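Local coordinates for plasmin and fibronectin-binding protein A (Streptococcus pneumoniae, PDB 4MR0), which acts as a fibronectin-dependent adhesin and invasin on the pneumococcal surface and binds human fibronectin, plasmin, plasminogen and serum albumin, at residues K365-H370 against D386-G391; T351-L356 against Y416-T421; F394-K399 against I440-T445. One frame throughout, in Å; residues are numbered along the deposited sequence.

Contact 1. Residues K365-H370 against D386-G391; sequences KILNNH and DVLIKG
Strands 365-367 and 387-390 run side by side in parallel, their axes 4.8 Å apart, pairing Lys365 with Leu388, Ile366 with Ile389 and Leu367 with Lys390. Within 365-367, Ile366 makes the backbone bonds to this neighbour, while Lys365 and Leu367 turn theirs to strand 329-337. Ile366 N reaches Leu388 O at 2.7 Å, almost straight at 174°, and Ile366 O accepts Lys390 N at 3.0 Å. Where the strand ends, Asn368 N continues the ladder to Lys390 O. The side chain of Asn368 then adds a bond of its own, ND2 to Gly391 O at 3.2 Å. Gly391 O lies close to the amide plane of Asn368, but ND2 sits above the carbonyl plane, 45° out of it, and so misses the lone-pair directions. Both Asn368 and Gly391 have positive phi, so the two neighbouring chains bend together at the same level.

On one face of the pair, Leu367 CD2 touches two neighbours, Leu388 CD2 and Lys390 CB, at 4.1 Å each. Leu388 CG stands anti to its own N (chi1 176°), which brings its CD2 against Leu367 CD2. Lys365 shares this face, though its amine leads away from the partner strand and its side chain comes within about 4 Å of a bound calcium ion. On the opposite face, Ile366 and Ile389 are buried, stacked one above the other, with CD1 of the first 4.3 Å from CG1 of the second.

This is the rung-to-rung stacking of a right-handed parallel beta-helix, and residues 365-370 belong to a PbH1 repeat. Strand 329-337 continues the ladder beyond 365-367, strand 431-440 lies beyond 387-390, and strand 377-381 packs across the interior against both isoleucines.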
loop_
_atom_site.group_PDB
_atom_site.type_symbol
_atom_site.label_atom_id
_atom_site.label_comp_id
_atom_site.label_asym_id
_atom_site.label_seq_id
_atom_site.Cartn_x
_atom_site.Cartn_y
_atom_site.Cartn_z
ATOM N N LYS A 365 6.505 -6.168 -5.961
ATOM C CA LYS A 365 7.694 -5.342 -5.827
ATOM C C LYS A 365 7.318 -3.892 -5.586
ATOM O O LYS A 365 6.543 -3.312 -6.337
ATOM C CB LYS A 365 8.549 -5.449 -7.090
ATOM C CG LYS A 365 9.049 -6.850 -7.364
ATOM C CD LYS A 365 9.838 -6.916 -8.674
ATOM C CE LYS A 365 10.423 -8.305 -8.874
ATOM N NZ LYS A 365 10.965 -8.479 -10.247
ATOM N N ILE A 366 7.875 -3.316 -4.530
ATOM C CA ILE A 366 7.604 -1.929 -4.169
ATOM C C ILE A 366 8.978 -1.296 -4.201
ATOM O O ILE A 366 9.768 -1.465 -3.273
ATOM C CB ILE A 366 6.973 -1.868 -2.766
ATOM C CG1 ILE A 366 5.615 -2.584 -2.814
ATOM C CG2 ILE A 366 6.836 -0.428 -2.308
ATOM C CD1 ILE A 366 4.946 -2.769 -1.472
ATOM N N LEU A 367 9.240 -0.565 -5.282
ATOM C CA LEU A 367 10.553 0.008 -5.529
ATOM C C LEU A 367 10.724 1.512 -5.691
ATOM O O LEU A 367 9.952 2.180 -6.371
ATOM C CB LEU A 367 11.120 -0.646 -6.784
ATOM C CG LEU A 367 10.874 -2.152 -6.945
ATOM C CD1 LEU A 367 11.251 -2.569 -8.363
ATOM C CD2 LEU A 367 11.691 -2.935 -5.917
ATOM N N ASN A 368 11.775 2.020 -5.068
ATOM C CA ASN A 368 12.133 3.419 -5.193
ATOM C C ASN A 368 10.982 4.424 -5.096
ATOM O O ASN A 368 10.902 5.345 -5.914
ATOM C CB ASN A 368 12.859 3.591 -6.529
ATOM C CG ASN A 368 14.024 2.629 -6.686
ATOM O OD1 ASN A 368 14.357 2.202 -7.798
ATOM N ND2 ASN A 368 14.660 2.288 -5.570
ATOM N N ASN A 369 10.089 4.246 -4.122
ATOM C CA ASN A 369 8.975 5.180 -3.932
ATOM C C ASN A 369 9.297 6.104 -2.765
ATOM O O ASN A 369 10.175 5.803 -1.951
ATOM C CB ASN A 369 7.673 4.443 -3.593
ATOM C CG ASN A 369 7.267 3.453 -4.658
ATOM O OD1 ASN A 369 7.425 2.233 -4.494
ATOM N ND2 ASN A 369 6.748 3.966 -5.763
ATOM N N HIS A 370 8.580 7.222 -2.679
ATOM C CA HIS A 370 8.761 8.164 -1.577
ATOM C C HIS A 370 7.443 8.224 -0.797
ATOM O O HIS A 370 6.442 8.737 -1.291
ATOM C CB HIS A 370 9.112 9.563 -2.102
ATOM C CG HIS A 370 9.368 10.568 -1.019
ATOM N ND1 HIS A 370 9.728 11.872 -1.285
ATOM C CD2 HIS A 370 9.324 10.459 0.331
ATOM C CE1 HIS A 370 9.894 12.523 -0.146
ATOM N NE2 HIS A 370 9.655 11.688 0.850
ATOM N N ASP A 386 6.438 -13.687 -1.438
ATOM C CA ASP A 386 7.490 -13.193 -2.325
ATOM C C ASP A 386 7.283 -11.702 -2.578
ATOM O O ASP A 386 6.785 -11.284 -3.625
ATOM C CB ASP A 386 7.501 -13.969 -3.649
ATOM C CG ASP A 386 8.605 -13.504 -4.593
ATOM O OD1 ASP A 386 9.543 -12.808 -4.131
ATOM O OD2 ASP A 386 8.544 -13.844 -5.797
ATOM N N VAL A 387 7.669 -10.911 -1.586
ATOM C CA VAL A 387 7.540 -9.466 -1.642
ATOM C C VAL A 387 8.912 -8.827 -1.569
ATOM O O VAL A 387 9.798 -9.315 -0.859
ATOM C CB VAL A 387 6.719 -8.946 -0.449
ATOM C CG1 VAL A 387 6.563 -7.440 -0.539
ATOM C CG2 VAL A 387 5.363 -9.634 -0.414
ATOM N N LEU A 388 9.088 -7.739 -2.309
ATOM C CA LEU A 388 10.348 -7.016 -2.295
ATOM C C LEU A 388 10.057 -5.536 -2.098
ATOM O O LEU A 388 9.439 -4.892 -2.951
ATOM C CB LEU A 388 11.124 -7.229 -3.603
ATOM C CG LEU A 388 12.432 -6.426 -3.717
ATOM C CD1 LEU A 388 13.367 -6.801 -2.563
ATOM C CD2 LEU A 388 13.103 -6.695 -5.066
ATOM N N ILE A 389 10.478 -5.015 -0.952
ATOM C CA ILE A 389 10.308 -3.607 -0.606
ATOM C C ILE A 389 11.739 -3.089 -0.591
ATOM O O ILE A 389 12.469 -3.276 0.389
ATOM C CB ILE A 389 9.676 -3.468 0.785
ATOM C CG1 ILE A 389 8.314 -4.171 0.788
ATOM C CG2 ILE A 389 9.527 -1.996 1.140
ATOM C CD1 ILE A 389 7.826 -4.582 2.164
ATOM N N LYS A 390 12.130 -2.432 -1.679
ATOM C CA LYS A 390 13.505 -1.977 -1.826
ATOM C C LYS A 390 13.752 -0.563 -2.332
ATOM O O LYS A 390 13.069 -0.073 -3.243
ATOM C CB LYS A 390 14.224 -2.977 -2.733
ATOM C CG LYS A 390 15.654 -2.635 -3.090
ATOM C CD LYS A 390 16.342 -3.873 -3.644
ATOM C CE LYS A 390 16.996 -3.606 -4.987
ATOM N NZ LYS A 390 15.985 -3.250 -6.022
ATOM N N GLY A 391 14.750 0.081 -1.728
ATOM C CA GLY A 391 15.141 1.423 -2.126
ATOM C C GLY A 391 14.119 2.528 -1.973
ATOM O O GLY A 391 14.187 3.538 -2.683
#

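Contact 2. Residues T351-L356 against Y416-T421; sequences THYQTL and YSYKNT
Tyr418 reaches across to the loop 351-356 and lies against three consecutive residues of it. Its CB starts 3.8 Å from Gln354 CG, the two side chains sliding past each other in opposite directions. With CG anti to the backbone N (chi1 -172°), the ring lies across the other chain, between its carbonyls His352 O and Gln354 O. CD2 then meets Gln354 O at 3.5 Å, while CE1 on the other side of the ring has His352 O near the ring plane at 3.4 Å. Gln354 N lies over the ring centre, 4.2 Å above the plane. At the tip, OH comes 3.6 Å from Tyr353 CD1, at the edge of that ring. The edge of Tyr353 is turned toward the face of Tyr418 in an offset edge-to-face pair, with planes at 88°.

Both segments are loops of the parallel beta-helix; strand 377-381, which bonds Thr351 through Arg380 and Tyr416 through Phe381, lies between them, so the tyrosines bridge loops on either side of it. Tyr416 supplies a second contact: its OH rests on His352 CA and CB, and a water in the plane of its ring joins that hydroxyl to His352 O. The imidazole of His352 is held by Glu303 and lies near a bound manganese ion. Another water spans Gln354 O and Asn420 ND2. The amide of Gln354 is anchored at both ends elsewhere, OE1 on Thr382 and NE2 on the carbonyl of Asp426.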
loop_
_atom_site.group_PDB
_atom_site.type_symbol
_atom_site.label_atom_id
_atom_site.label_comp_id
_atom_site.label_asym_id
_atom_site.label_seq_id
_atom_site.Cartn_x
_atom_site.Cartn_y
_atom_site.Cartn_z
ATOM N N THR A 351 -2.683 -4.449 1.943
ATOM C CA THR A 351 -3.999 -5.054 2.033
ATOM C C THR A 351 -4.197 -5.501 3.477
ATOM O O THR A 351 -3.239 -5.557 4.256
ATOM C CB THR A 351 -4.181 -6.230 1.046
ATOM O OG1 THR A 351 -5.581 -6.529 0.938
ATOM C CG2 THR A 351 -3.424 -7.463 1.507
ATOM N N HIS A 352 -5.433 -5.822 3.833
ATOM C CA HIS A 352 -5.744 -6.176 5.213
ATOM C C HIS A 352 -6.692 -7.361 5.340
ATOM O O HIS A 352 -7.397 -7.473 6.342
ATOM C CB HIS A 352 -6.421 -4.979 5.853
ATOM C CG HIS A 352 -7.597 -4.492 5.064
ATOM N ND1 HIS A 352 -7.472 -3.630 3.994
ATOM C CD2 HIS A 352 -8.911 -4.819 5.129
ATOM C CE1 HIS A 352 -8.656 -3.445 3.438
ATOM N NE2 HIS A 352 -9.546 -4.156 4.106
ATOM N N TYR A 353 -6.713 -8.244 4.353
ATOM C CA TYR A 353 -7.648 -9.357 4.404
ATOM C C TYR A 353 -7.170 -10.603 3.681
ATOM O O TYR A 353 -6.550 -10.521 2.622
ATOM C CB TYR A 353 -8.976 -8.885 3.803
ATOM C CG TYR A 353 -10.060 -9.932 3.679
ATOM C CD1 TYR A 353 -10.746 -10.394 4.798
ATOM C CD2 TYR A 353 -10.427 -10.432 2.428
ATOM C CE1 TYR A 353 -11.780 -11.329 4.674
ATOM C CE2 TYR A 353 -11.456 -11.366 2.294
ATOM C CZ TYR A 353 -12.127 -11.807 3.422
ATOM O OH TYR A 353 -13.151 -12.721 3.290
ATOM N N GLN A 354 -7.466 -11.759 4.273
ATOM C CA GLN A 354 -7.118 -13.048 3.691
ATOM C C GLN A 354 -7.906 -14.132 4.415
ATOM O O GLN A 354 -8.288 -13.959 5.568
ATOM C CB GLN A 354 -5.610 -13.332 3.813
ATOM C CG GLN A 354 -5.116 -13.634 5.227
ATOM C CD GLN A 354 -3.663 -14.103 5.251
ATOM O OE1 GLN A 354 -2.803 -13.470 5.867
ATOM N NE2 GLN A 354 -3.387 -15.218 4.577
ATOM N N THR A 355 -8.163 -15.240 3.728
ATOM C CA THR A 355 -8.886 -16.369 4.317
ATOM C C THR A 355 -8.308 -17.646 3.719
ATOM O O THR A 355 -7.478 -17.594 2.808
ATOM C CB THR A 355 -10.390 -16.349 3.972
ATOM O OG1 THR A 355 -10.550 -16.642 2.582
ATOM C CG2 THR A 355 -11.009 -14.991 4.272
ATOM N N LEU A 356 -8.752 -18.796 4.214
ATOM C CA LEU A 356 -8.265 -20.065 3.685
ATOM C C LEU A 356 -8.615 -20.177 2.208
ATOM O O LEU A 356 -7.987 -20.941 1.465
ATOM C CB LEU A 356 -8.904 -21.238 4.434
ATOM C CG LEU A 356 -8.506 -21.462 5.893
ATOM C CD1 LEU A 356 -9.345 -22.601 6.470
ATOM C CD2 LEU A 356 -7.020 -21.791 5.983
ATOM N N TYR A 416 2.141 -7.828 8.783
ATOM C CA TYR A 416 1.508 -8.484 9.914
ATOM C C TYR A 416 0.658 -9.687 9.530
ATOM O O TYR A 416 0.570 -10.053 8.363
ATOM C CB TYR A 416 0.651 -7.469 10.675
ATOM C CG TYR A 416 -0.653 -7.118 9.990
ATOM C CD1 TYR A 416 -0.677 -6.326 8.839
ATOM C CD2 TYR A 416 -1.866 -7.604 10.482
ATOM C CE1 TYR A 416 -1.885 -6.028 8.193
ATOM C CE2 TYR A 416 -3.072 -7.315 9.850
ATOM C CZ TYR A 416 -3.077 -6.529 8.710
ATOM O OH TYR A 416 -4.278 -6.240 8.107
ATOM N N SER A 417 0.032 -10.296 10.533
ATOM C CA SER A 417 -0.807 -11.466 10.319
ATOM C C SER A 417 -2.274 -11.158 10.593
ATOM O O SER A 417 -2.611 -10.547 11.605
ATOM C CB SER A 417 -0.339 -12.609 11.223
ATOM O OG SER A 417 1.003 -12.974 10.930
ATOM N N TYR A 418 -3.141 -11.589 9.682
ATOM C CA TYR A 418 -4.581 -11.375 9.803
ATOM C C TYR A 418 -5.099 -12.008 11.098
ATOM O O TYR A 418 -4.765 -13.151 11.407
ATOM C CB TYR A 418 -5.304 -12.002 8.608
ATOM C CG TYR A 418 -6.780 -11.662 8.537
ATOM C CD1 TYR A 418 -7.199 -10.355 8.286
ATOM C CD2 TYR A 418 -7.759 -12.644 8.730
ATOM C CE1 TYR A 418 -8.556 -10.025 8.228
ATOM C CE2 TYR A 418 -9.122 -12.323 8.679
ATOM C CZ TYR A 418 -9.511 -11.012 8.428
ATOM O OH TYR A 418 -10.847 -10.673 8.388
ATOM N N LYS A 419 -5.906 -11.263 11.849
ATOM C CA LYS A 419 -6.460 -11.765 13.105
ATOM C C LYS A 419 -7.400 -12.941 12.858
ATOM O O LYS A 419 -8.528 -12.758 12.402
ATOM C CB LYS A 419 -7.203 -10.648 13.840
ATOM C CG LYS A 419 -7.793 -11.072 15.181
ATOM C CD LYS A 419 -8.194 -9.866 16.009
ATOM C CE LYS A 419 -8.643 -10.276 17.402
ATOM N NZ LYS A 419 -8.823 -9.093 18.293
ATOM N N ASN A 420 -6.920 -14.144 13.164
ATOM C CA ASN A 420 -7.681 -15.377 12.979
ATOM C C ASN A 420 -7.040 -16.488 13.815
ATOM O O ASN A 420 -5.902 -16.882 13.559
ATOM C CB ASN A 420 -7.664 -15.780 11.502
ATOM C CG ASN A 420 -8.448 -17.047 11.233
ATOM O OD1 ASN A 420 -8.354 -18.020 11.982
ATOM N ND2 ASN A 420 -9.215 -17.050 10.147
ATOM N N THR A 421 -7.771 -17.002 14.800
ATOM C CA THR A 421 -7.243 -18.054 15.666
ATOM C C THR A 421 -7.830 -19.435 15.395
ATOM O O THR A 421 -7.549 -20.386 16.124
ATOM C CB THR A 421 -7.489 -17.718 17.144
ATOM O OG1 THR A 421 -8.892 -17.506 17.361
ATOM C CG2 THR A 421 -6.726 -16.461 17.535
HETATM O O HOH W 1 -6.656 -6.864 9.093
HETATM O O HOH W 2 0.293 -12.646 6.970
HETATM O O HOH W 3 -9.434 -15.282 7.760
#

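Contact 3. Residues F394-K399 against I440-T445; sequences FDKKVK and IADPKT
Lys396 sends CG anti to its backbone N (chi1 -177°) and then bends at chi2 (62°), which lays its aliphatic chain along Asp442 and across Thr445. Lys396 CG sits 3.7 Å from Asp442 CB, and Lys396 CE passes 3.2 Å from Thr445 OG1. The ammonium itself goes elsewhere, bonding to the carbonyl of Met374. Lys396 NZ stays 4.7 Å from Asp442 OD2, near enough that the opposite charges probably attract without pairing.

Thr445 N to Asp442 O closes the type I turn from Asp442 to Thr445, and the Asp442 carboxylate adds side-chain bonds within it. OD2 accepts the Thr445 hydroxyl at 2.7 Å through its anti lone pair. OD1 is bonded by Tyr405 OH and, through a water, linked to Lys399 N; a weak bond from Lys444 N adds to these. Asp442 N, by contrast, is buried with no partner in the model.

One backbone bond joins the segments, Ala441 N to Lys396 O at 2.9 Å, bent to 140° and tilted from the carbonyl plane. Beyond it Val398 CG1 packs on Ala441 CB at 3.8 Å.

The contact marks where two successive parallel strands of the beta-helix, 387-396 and 431-440, reach their ends and the second turns the corner into strand 445-451. Thr445 there rests on Ala410 and Leu412 of strand 410-415, while Phe394 stacks on Phe438 within the solenoid.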
loop_
_atom_site.group_PDB
_atom_site.type_symbol
_atom_site.label_atom_id
_atom_site.label_comp_id
_atom_site.label_asym_id
_atom_site.label_seq_id
_atom_site.Cartn_x
_atom_site.Cartn_y
_atom_site.Cartn_z
ATOM N N PHE A 394 11.027 6.474 3.401
ATOM C CA PHE A 394 9.866 6.658 4.272
ATOM C C PHE A 394 10.137 7.818 5.213
ATOM O O PHE A 394 11.006 7.716 6.085
ATOM C CB PHE A 394 9.605 5.419 5.134
ATOM C CG PHE A 394 9.374 4.151 4.357
ATOM C CD1 PHE A 394 10.415 3.546 3.653
ATOM C CD2 PHE A 394 8.128 3.522 4.391
ATOM C CE1 PHE A 394 10.222 2.330 2.997
ATOM C CE2 PHE A 394 7.918 2.310 3.744
ATOM C CZ PHE A 394 8.965 1.705 3.045
ATOM N N ASP A 395 9.403 8.913 5.048
ATOM C CA ASP A 395 9.586 10.063 5.923
ATOM C C ASP A 395 8.422 10.162 6.899
ATOM O O ASP A 395 7.283 9.836 6.560
ATOM C CB ASP A 395 9.682 11.359 5.114
ATOM C CG ASP A 395 10.965 11.452 4.301
ATOM O OD1 ASP A 395 12.040 11.081 4.824
ATOM O OD2 ASP A 395 10.903 11.915 3.143
ATOM N N LYS A 396 8.713 10.596 8.117
ATOM C CA LYS A 396 7.676 10.746 9.128
ATOM C C LYS A 396 8.003 11.961 9.971
ATOM O O LYS A 396 9.039 12.013 10.635
ATOM C CB LYS A 396 7.597 9.495 10.005
ATOM C CG LYS A 396 6.491 9.525 11.052
ATOM C CD LYS A 396 5.104 9.623 10.433
ATOM C CE LYS A 396 4.024 9.531 11.508
ATOM N NZ LYS A 396 2.660 9.815 10.979
ATOM N N LYS A 397 7.122 12.951 9.926
ATOM C CA LYS A 397 7.320 14.179 10.678
ATOM C C LYS A 397 6.621 14.115 12.031
ATOM O O LYS A 397 5.937 13.139 12.351
ATOM C CB LYS A 397 6.792 15.372 9.878
ATOM C CG LYS A 397 7.518 15.605 8.564
ATOM C CD LYS A 397 7.073 16.911 7.915
ATOM C CE LYS A 397 5.758 16.771 7.165
ATOM N NZ LYS A 397 5.993 16.445 5.724
ATOM N N VAL A 398 6.801 15.158 12.832
ATOM C CA VAL A 398 6.168 15.206 14.139
ATOM C C VAL A 398 4.697 15.582 13.990
ATOM O O VAL A 398 4.285 16.143 12.973
ATOM C CB VAL A 398 6.864 16.232 15.063
ATOM C CG1 VAL A 398 8.295 15.792 15.336
ATOM C CG2 VAL A 398 6.850 17.608 14.419
ATOM N N LYS A 399 3.914 15.245 15.010
ATOM C CA LYS A 399 2.485 15.529 15.052
ATOM C C LYS A 399 2.165 16.961 14.625
ATOM O O LYS A 399 1.226 17.199 13.862
ATOM C CB LYS A 399 1.979 15.288 16.473
ATOM C CG LYS A 399 0.552 15.726 16.754
ATOM C CD LYS A 399 0.297 15.672 18.257
ATOM C CE LYS A 399 -1.100 16.148 18.632
ATOM N NZ LYS A 399 -2.155 15.187 18.212
ATOM N N ILE A 440 12.675 9.405 10.590
ATOM C CA ILE A 440 11.602 9.505 11.571
ATOM C C ILE A 440 11.811 10.570 12.642
ATOM O O ILE A 440 12.872 10.647 13.267
ATOM C CB ILE A 440 11.402 8.139 12.255
ATOM C CG1 ILE A 440 11.088 7.081 11.190
ATOM C CG2 ILE A 440 10.291 8.224 13.289
ATOM C CD1 ILE A 440 11.103 5.647 11.698
ATOM N N ALA A 441 10.780 11.383 12.849
ATOM C CA ALA A 441 10.817 12.446 13.846
ATOM C C ALA A 441 9.726 12.216 14.884
ATOM O O ALA A 441 9.760 12.791 15.968
ATOM C CB ALA A 441 10.630 13.801 13.174
ATOM N N ASP A 442 8.762 11.363 14.547
ATOM C CA ASP A 442 7.655 11.045 15.445
ATOM C C ASP A 442 8.059 9.941 16.416
ATOM O O ASP A 442 8.418 8.842 16.000
ATOM C CB ASP A 442 6.433 10.600 14.635
ATOM C CG ASP A 442 5.297 10.118 15.510
ATOM O OD1 ASP A 442 5.000 10.790 16.519
ATOM O OD2 ASP A 442 4.689 9.072 15.186
ATOM N N PRO A 443 7.997 10.219 17.729
ATOM C CA PRO A 443 8.372 9.215 18.730
ATOM C C PRO A 443 7.469 7.987 18.795
ATOM O O PRO A 443 7.829 6.982 19.409
ATOM C CB PRO A 443 8.380 10.014 20.038
ATOM C CG PRO A 443 7.373 11.088 19.794
ATOM C CD PRO A 443 7.670 11.505 18.369
ATOM N N LYS A 444 6.306 8.060 18.155
ATOM C CA LYS A 444 5.367 6.941 18.158
ATOM C C LYS A 444 5.458 6.089 16.895
ATOM O O LYS A 444 4.703 5.128 16.736
ATOM C CB LYS A 444 3.932 7.452 18.305
ATOM C CG LYS A 444 3.569 7.970 19.691
ATOM C CD LYS A 444 2.139 8.497 19.704
ATOM C CE LYS A 444 1.536 8.447 21.102
ATOM N NZ LYS A 444 2.327 9.236 22.084
ATOM N N THR A 445 6.377 6.436 15.999
ATOM C CA THR A 445 6.522 5.695 14.750
ATOM C C THR A 445 7.667 4.689 14.731
ATOM O O THR A 445 8.817 5.010 15.029
ATOM C CB THR A 445 6.678 6.656 13.541
ATOM O OG1 THR A 445 5.437 7.338 13.316
ATOM C CG2 THR A 445 7.047 5.886 12.279
HETATM O O HOH W 4 5.040 13.557 16.814
#

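Contacts 1 and 3 lie along the same strand, 387-396, with centres about 20 Å apart, and they meet directly: His370 NE2 approaches Asp395 OD2 at 2.6 Å, probably as a hydrogen bond, and Ile389 CG2 packs on Phe394 CZ at 4.2 Å. Contact 2 stands apart, touching neither; its nearest atoms are about 9 Å from contact 1 and about 13 Å from contact 3. Along the chain contact 1 falls wholly between the two loops of contact 2, whereas the segments of contacts 2 and 3 alternate. Of the bound ions, a calcium lies near Lys365 and a manganese near His352, each about 4 Å from the side chain; Lys396 is about 14 Å from a manganese.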